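Local coordinates for protein putative acetyltransferase (Streptococcus mutans, PDB 4E2A) that probably transfers an acyl group, most likely acetyl from acetyl-CoA, to an unspecified acceptor as a GNAT-fold enzyme, at residues S36-R41 and L140-Q145; G107-N112 and F147-E152. All blocks are in the same frame, centred on the assembly; numbering follows the deposited sequence.

Overall arrangement
Both contacts bring helix 142-157 against one mixed β-sheet, at successive turns of the helix and with centres about 11 Å apart. Interaction 1 joins the start of the helix to strand 38-42, an outermost strand of the sheet within the chain; interaction 2 joins the next turns to the more central strand 104-113. Along the chain the segments alternate, 36-41, 107-112, 140-145, 147-152, so the two contacts interlock. They also touch directly, Ile40 CG2 lying 3.7 Å from Phe149 CE2. One helix thus spans several strands of the GNAT core, and its N-terminal end probably lies at the cofactor site, as in relatives.

Interaction 1: S36-R41 and L140-Q145; sequences SQVEIR and LGLGKQ
Val38 meets helix 142-157 with both of its methyl groups. CG2 rests against Leu142 CD2 at 3.8 Å, while the same leucine methyl also lies 4.1 Å from Val38 CG1. CG1, placed anti to the backbone N (chi1 176°), comes up against the end of Gln145, 3.7 Å from NE2 and 4.0 Å from OE1. Since a methyl offers neither donor nor acceptor, this is van der Waals contact with the carboxamide, and it does not fix which way round the amide lies. Gln145 reaches that far because its chain is extended, CG anti to the backbone N (chi1 -167°) and the next torsion also straight. Its side chain and Val38 approach from opposite directions, and the aliphatic part of the glutamine passes close to Ile40. There Ile40 CD1 sits 4.2 Å from Gln145 CG and 4.1 Å from the backbone O of Gln145.

One layer further out, Ile99 of the adjacent strand 94-101 touches Val38, Ile40 and Leu142, tying the strand pair and the helix start into one apolar patch. Ile40 also leans on Leu146 farther along the helix. The alternation of the strand turns Glu39 away from the helix, and backbone hydrogen bonds pair Glu39 with Leu100 and Arg41 with Phe98. On the helix side, Gly141 occupies the N-cap position, and its O accepts a 3.1 Å hydrogen bond from Gln145 N. Its positive phi of 86° suits a residue without a side chain. Together with Gly143, it fits the glycine-rich Q/R-x-x-G-x-G/A signature of the GNAT fold, the loop and helix start that in relatives cradle the pyrophosphate of acetyl-CoA.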
loop_
_atom_site.group_PDB
_atom_site.type_symbol
_atom_site.label_atom_id
_atom_site.label_comp_id
_atom_site.label_asym_id
_atom_site.label_seq_id
_atom_site.Cartn_x
_atom_site.Cartn_y
_atom_site.Cartn_z
ATOM N N SER B 36 12.090 -35.846 14.547
ATOM C CA SER B 36 11.323 -35.149 15.574
ATOM C C SER B 36 9.822 -35.325 15.351
ATOM O O SER B 36 9.379 -36.197 14.596
ATOM C CB SER B 36 11.684 -33.655 15.593
ATOM O OG SER B 36 11.100 -32.978 16.697
ATOM N N GLN B 37 9.047 -34.486 16.020
ATOM C CA GLN B 37 7.607 -34.473 15.856
ATOM C C GLN B 37 7.188 -33.418 14.826
ATOM O O GLN B 37 6.000 -33.235 14.545
ATOM C CB GLN B 37 6.942 -34.182 17.201
ATOM C CG GLN B 37 7.082 -35.305 18.222
ATOM C CD GLN B 37 6.558 -36.641 17.702
ATOM O OE1 GLN B 37 6.168 -36.760 16.540
ATOM N NE2 GLN B 37 6.552 -37.655 18.568
ATOM N N VAL B 38 8.176 -32.736 14.263
ATOM C CA VAL B 38 7.922 -31.574 13.423
ATOM C C VAL B 38 8.114 -31.862 11.942
ATOM O O VAL B 38 9.093 -32.493 11.543
ATOM C CB VAL B 38 8.824 -30.407 13.835
ATOM C CG1 VAL B 38 8.620 -29.226 12.893
ATOM C CG2 VAL B 38 8.522 -30.000 15.273
ATOM N N GLU B 39 7.166 -31.401 11.132
ATOM C CA GLU B 39 7.241 -31.551 9.688
ATOM C C GLU B 39 6.933 -30.228 8.992
ATOM O O GLU B 39 6.111 -29.440 9.468
ATOM C CB GLU B 39 6.244 -32.614 9.219
ATOM C CG GLU B 39 6.285 -32.873 7.719
ATOM C CD GLU B 39 5.250 -33.889 7.262
ATOM O OE1 GLU B 39 4.455 -34.354 8.113
ATOM O OE2 GLU B 39 5.233 -34.212 6.051
ATOM N N ILE B 40 7.597 -29.986 7.871
ATOM C CA ILE B 40 7.319 -28.813 7.057
ATOM C C ILE B 40 7.066 -29.303 5.654
ATOM O O ILE B 40 7.896 -30.006 5.088
ATOM C CB ILE B 40 8.514 -27.821 7.022
ATOM C CG1 ILE B 40 8.803 -27.282 8.426
ATOM C CG2 ILE B 40 8.225 -26.642 6.053
ATOM C CD1 ILE B 40 10.066 -26.439 8.509
ATOM N N ARG B 41 5.927 -28.922 5.084
ATOM C CA ARG B 41 5.564 -29.364 3.744
ATOM C C ARG B 41 4.519 -28.426 3.140
ATOM O O ARG B 41 3.874 -27.650 3.857
ATOM C CB ARG B 41 5.021 -30.809 3.772
ATOM C CG ARG B 41 3.745 -30.978 4.603
ATOM C CD ARG B 41 2.946 -32.237 4.242
ATOM N NE ARG B 41 1.870 -32.502 5.199
ATOM C CZ ARG B 41 0.665 -31.937 5.171
ATOM N NH1 ARG B 41 0.363 -31.067 4.218
ATOM N NH2 ARG B 41 -0.240 -32.243 6.097
ATOM N N LEU B 140 8.586 -22.473 20.932
ATOM C CA LEU B 140 9.080 -23.837 20.751
ATOM C C LEU B 140 10.163 -23.888 19.673
ATOM O O LEU B 140 10.677 -24.958 19.338
ATOM C CB LEU B 140 7.924 -24.750 20.342
ATOM C CG LEU B 140 6.722 -24.760 21.281
ATOM C CD1 LEU B 140 5.549 -25.503 20.652
ATOM C CD2 LEU B 140 7.127 -25.359 22.628
ATOM N N GLY B 141 10.490 -22.728 19.115
ATOM C CA GLY B 141 11.476 -22.659 18.046
ATOM C C GLY B 141 10.910 -22.885 16.657
ATOM O O GLY B 141 11.655 -22.971 15.671
ATOM N N LEU B 142 9.589 -22.974 16.535
ATOM C CA LEU B 142 9.049 -23.310 15.218
ATOM C C LEU B 142 9.205 -22.154 14.225
ATOM O O LEU B 142 9.384 -22.381 13.035
ATOM C CB LEU B 142 7.597 -23.739 15.310
ATOM C CG LEU B 142 7.296 -24.981 16.158
ATOM C CD1 LEU B 142 5.795 -25.120 16.299
ATOM C CD2 LEU B 142 7.914 -26.264 15.575
ATOM N N GLY B 143 9.148 -20.916 14.710
ATOM C CA GLY B 143 9.290 -19.762 13.820
ATOM C C GLY B 143 10.669 -19.725 13.150
ATOM O O GLY B 143 10.808 -19.557 11.932
ATOM N N LYS B 144 11.697 -19.872 13.971
ATOM C CA LYS B 144 13.067 -19.931 13.494
ATOM C C LYS B 144 13.227 -21.061 12.491
ATOM O O LYS B 144 13.821 -20.882 11.428
ATOM C CB LYS B 144 14.026 -20.126 14.671
ATOM C CG LYS B 144 15.452 -20.361 14.275
ATOM C CD LYS B 144 16.382 -20.278 15.471
ATOM C CE LYS B 144 17.785 -20.756 15.116
ATOM N NZ LYS B 144 18.705 -20.686 16.293
ATOM N N GLN B 145 12.684 -22.228 12.817
ATOM C CA GLN B 145 12.814 -23.373 11.927
ATOM C C GLN B 145 12.140 -23.110 10.576
ATOM O O GLN B 145 12.670 -23.466 9.537
ATOM C CB GLN B 145 12.212 -24.622 12.568
ATOM C CG GLN B 145 12.580 -25.911 11.871
ATOM C CD GLN B 145 12.128 -27.130 12.649
ATOM O OE1 GLN B 145 11.839 -27.043 13.850
ATOM N NE2 GLN B 145 12.048 -28.273 11.969
#

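Interaction 2: G107-N112 and F147-E152; sequences GFLKVN and FEFALE
Leu109 and Ala150 meet where helix 142-157 lies over the central sheet of the GNAT fold. This helix is the connection of a β-α-β unit, linking the parallel neighbours 125-133 and 161-167, and it also covers strand 104-113 alongside. The short strand and helix segments run nearly parallel, at 24° with their axes 9.8 Å apart, and Leu109 and Val111, two apart on the strand, both point at the helix and both reach Ala150.

Leu109 carries most of the contact. Its CB leaves the strand toward the helix, and CG, anti to the backbone N (chi1 160°), sets the two methyls in front of the helix without coming so close itself. CD1 meets Ala150 CB at 4.0 Å. CD2 has two partners, lying 3.9 Å from Ala150 CB and 3.9 Å from Phe149 CD2. The leucine methyl approaches the phenyl ring at its edge, in the ring plane, rather than over a face; the ring itself makes an edge-to-face contact with Tyr97 of strand 94-101, a residue that also touches Leu109 and shares a backbone hydrogen bond with it. The small Ala150 lets the helix backbone come close to the strand, the nearest CA atoms, those of Val111 and Ala150, being 7.6 Å apart. On the other face of the strand, Phe108 packs against Ile54, Ala55 and Thr58 of helix 48-63, so the sheet has a helix on each side. Two residues beyond Leu109, Val111 makes a looser contact, its CG1 lying 4.4 Å from Ala150 CB.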
loop_
_atom_site.group_PDB
_atom_site.type_symbol
_atom_site.label_atom_id
_atom_site.label_comp_id
_atom_site.label_asym_id
_atom_site.label_seq_id
_atom_site.Cartn_x
_atom_site.Cartn_y
_atom_site.Cartn_z
ATOM N N GLY B 107 1.594 -23.465 12.059
ATOM C CA GLY B 107 1.893 -22.194 11.437
ATOM C C GLY B 107 2.041 -22.335 9.932
ATOM O O GLY B 107 1.902 -23.433 9.383
ATOM N N PHE B 108 2.303 -21.219 9.261
ATOM C CA PHE B 108 2.388 -21.231 7.805
ATOM C C PHE B 108 3.345 -20.188 7.239
ATOM O O PHE B 108 3.725 -19.216 7.910
ATOM C CB PHE B 108 0.985 -21.153 7.178
ATOM C CG PHE B 108 0.366 -19.787 7.248
ATOM C CD1 PHE B 108 0.491 -18.902 6.177
ATOM C CD2 PHE B 108 -0.318 -19.380 8.382
ATOM C CE1 PHE B 108 -0.071 -17.634 6.235
ATOM C CE2 PHE B 108 -0.892 -18.100 8.457
ATOM C CZ PHE B 108 -0.762 -17.227 7.386
ATOM N N LEU B 109 3.725 -20.408 5.978
ATOM C CA LEU B 109 4.795 -19.679 5.345
ATOM C C LEU B 109 4.396 -19.441 3.888
ATOM O O LEU B 109 4.020 -20.383 3.203
ATOM C CB LEU B 109 6.107 -20.492 5.410
ATOM C CG LEU B 109 7.173 -20.067 4.388
ATOM C CD1 LEU B 109 7.713 -18.671 4.710
ATOM C CD2 LEU B 109 8.317 -21.124 4.227
ATOM N N LYS B 110 4.430 -18.190 3.422
ATOM C CA LYS B 110 4.213 -17.979 1.980
ATOM C C LYS B 110 5.422 -17.338 1.325
ATOM O O LYS B 110 5.930 -16.306 1.801
ATOM C CB LYS B 110 2.928 -17.178 1.686
ATOM C CG LYS B 110 2.649 -16.932 0.191
ATOM C CD LYS B 110 1.360 -16.109 -0.008
ATOM C CE LYS B 110 0.937 -16.083 -1.490
ATOM N NZ LYS B 110 1.553 -14.968 -2.290
ATOM N N VAL B 111 5.894 -17.953 0.239
ATOM C CA VAL B 111 7.028 -17.400 -0.520
ATOM C C VAL B 111 6.673 -17.114 -1.989
ATOM O O VAL B 111 5.833 -17.782 -2.556
ATOM C CB VAL B 111 8.293 -18.298 -0.410
ATOM C CG1 VAL B 111 8.832 -18.257 1.039
ATOM C CG2 VAL B 111 7.976 -19.714 -0.828
ATOM N N ASN B 112 7.293 -16.094 -2.584
ATOM C CA ASN B 112 6.995 -15.712 -3.958
ATOM C C ASN B 112 8.246 -15.519 -4.808
ATOM O O ASN B 112 9.310 -15.162 -4.298
ATOM C CB ASN B 112 6.216 -14.391 -4.025
ATOM C CG ASN B 112 5.036 -14.332 -3.082
ATOM O OD1 ASN B 112 4.851 -13.331 -2.389
ATOM N ND2 ASN B 112 4.215 -15.365 -3.079
ATOM N N PHE B 147 11.554 -20.074 9.221
ATOM C CA PHE B 147 12.325 -19.033 8.545
ATOM C C PHE B 147 13.589 -19.609 7.918
ATOM O O PHE B 147 13.920 -19.290 6.776
ATOM C CB PHE B 147 12.659 -17.865 9.476
ATOM C CG PHE B 147 13.285 -16.669 8.769
ATOM C CD1 PHE B 147 12.516 -15.820 7.977
ATOM C CD2 PHE B 147 14.633 -16.389 8.916
ATOM C CE1 PHE B 147 13.086 -14.718 7.334
ATOM C CE2 PHE B 147 15.218 -15.282 8.285
ATOM C CZ PHE B 147 14.443 -14.441 7.498
ATOM N N GLU B 148 14.274 -20.485 8.650
ATOM C CA GLU B 148 15.449 -21.153 8.115
ATOM C C GLU B 148 15.127 -22.071 6.926
ATOM O O GLU B 148 15.919 -22.181 5.982
ATOM C CB GLU B 148 16.200 -21.888 9.241
ATOM C CG GLU B 148 16.591 -20.927 10.359
ATOM C CD GLU B 148 17.769 -21.395 11.205
ATOM O OE1 GLU B 148 18.107 -22.588 11.128
ATOM O OE2 GLU B 148 18.354 -20.550 11.927
ATOM N N PHE B 149 13.962 -22.717 6.964
ATOM C CA PHE B 149 13.483 -23.491 5.823
ATOM C C PHE B 149 13.255 -22.568 4.616
ATOM O O PHE B 149 13.579 -22.927 3.475
ATOM C CB PHE B 149 12.197 -24.256 6.191
ATOM C CG PHE B 149 11.551 -24.979 5.033
ATOM C CD1 PHE B 149 11.873 -26.312 4.753
ATOM C CD2 PHE B 149 10.595 -24.339 4.235
ATOM C CE1 PHE B 149 11.280 -26.991 3.679
ATOM C CE2 PHE B 149 9.983 -25.007 3.172
ATOM C CZ PHE B 149 10.330 -26.343 2.889
ATOM N N ALA B 150 12.675 -21.394 4.864
ATOM C CA ALA B 150 12.457 -20.421 3.786
ATOM C C ALA B 150 13.762 -19.998 3.116
ATOM O O ALA B 150 13.816 -19.921 1.884
ATOM C CB ALA B 150 11.699 -19.181 4.288
ATOM N N LEU B 151 14.798 -19.724 3.913
ATOM C CA LEU B 151 16.126 -19.361 3.376
ATOM C C LEU B 151 16.762 -20.484 2.555
ATOM O O LEU B 151 17.441 -20.231 1.546
ATOM C CB LEU B 151 17.086 -18.976 4.506
ATOM C CG LEU B 151 16.653 -17.790 5.361
ATOM C CD1 LEU B 151 17.670 -17.536 6.459
ATOM C CD2 LEU B 151 16.448 -16.542 4.484
ATOM N N GLU B 152 16.568 -21.725 2.992
ATOM C CA GLU B 152 17.081 -22.862 2.226
ATOM C C GLU B 152 16.319 -23.058 0.900
ATOM O O GLU B 152 16.928 -23.329 -0.137
ATOM C CB GLU B 152 17.095 -24.136 3.070
ATOM C CG GLU B 152 17.679 -25.332 2.341
ATOM C CD GLU B 152 19.090 -25.088 1.800
ATOM O OE1 GLU B 152 19.817 -24.223 2.344
ATOM O OE2 GLU B 152 19.474 -25.776 0.825
#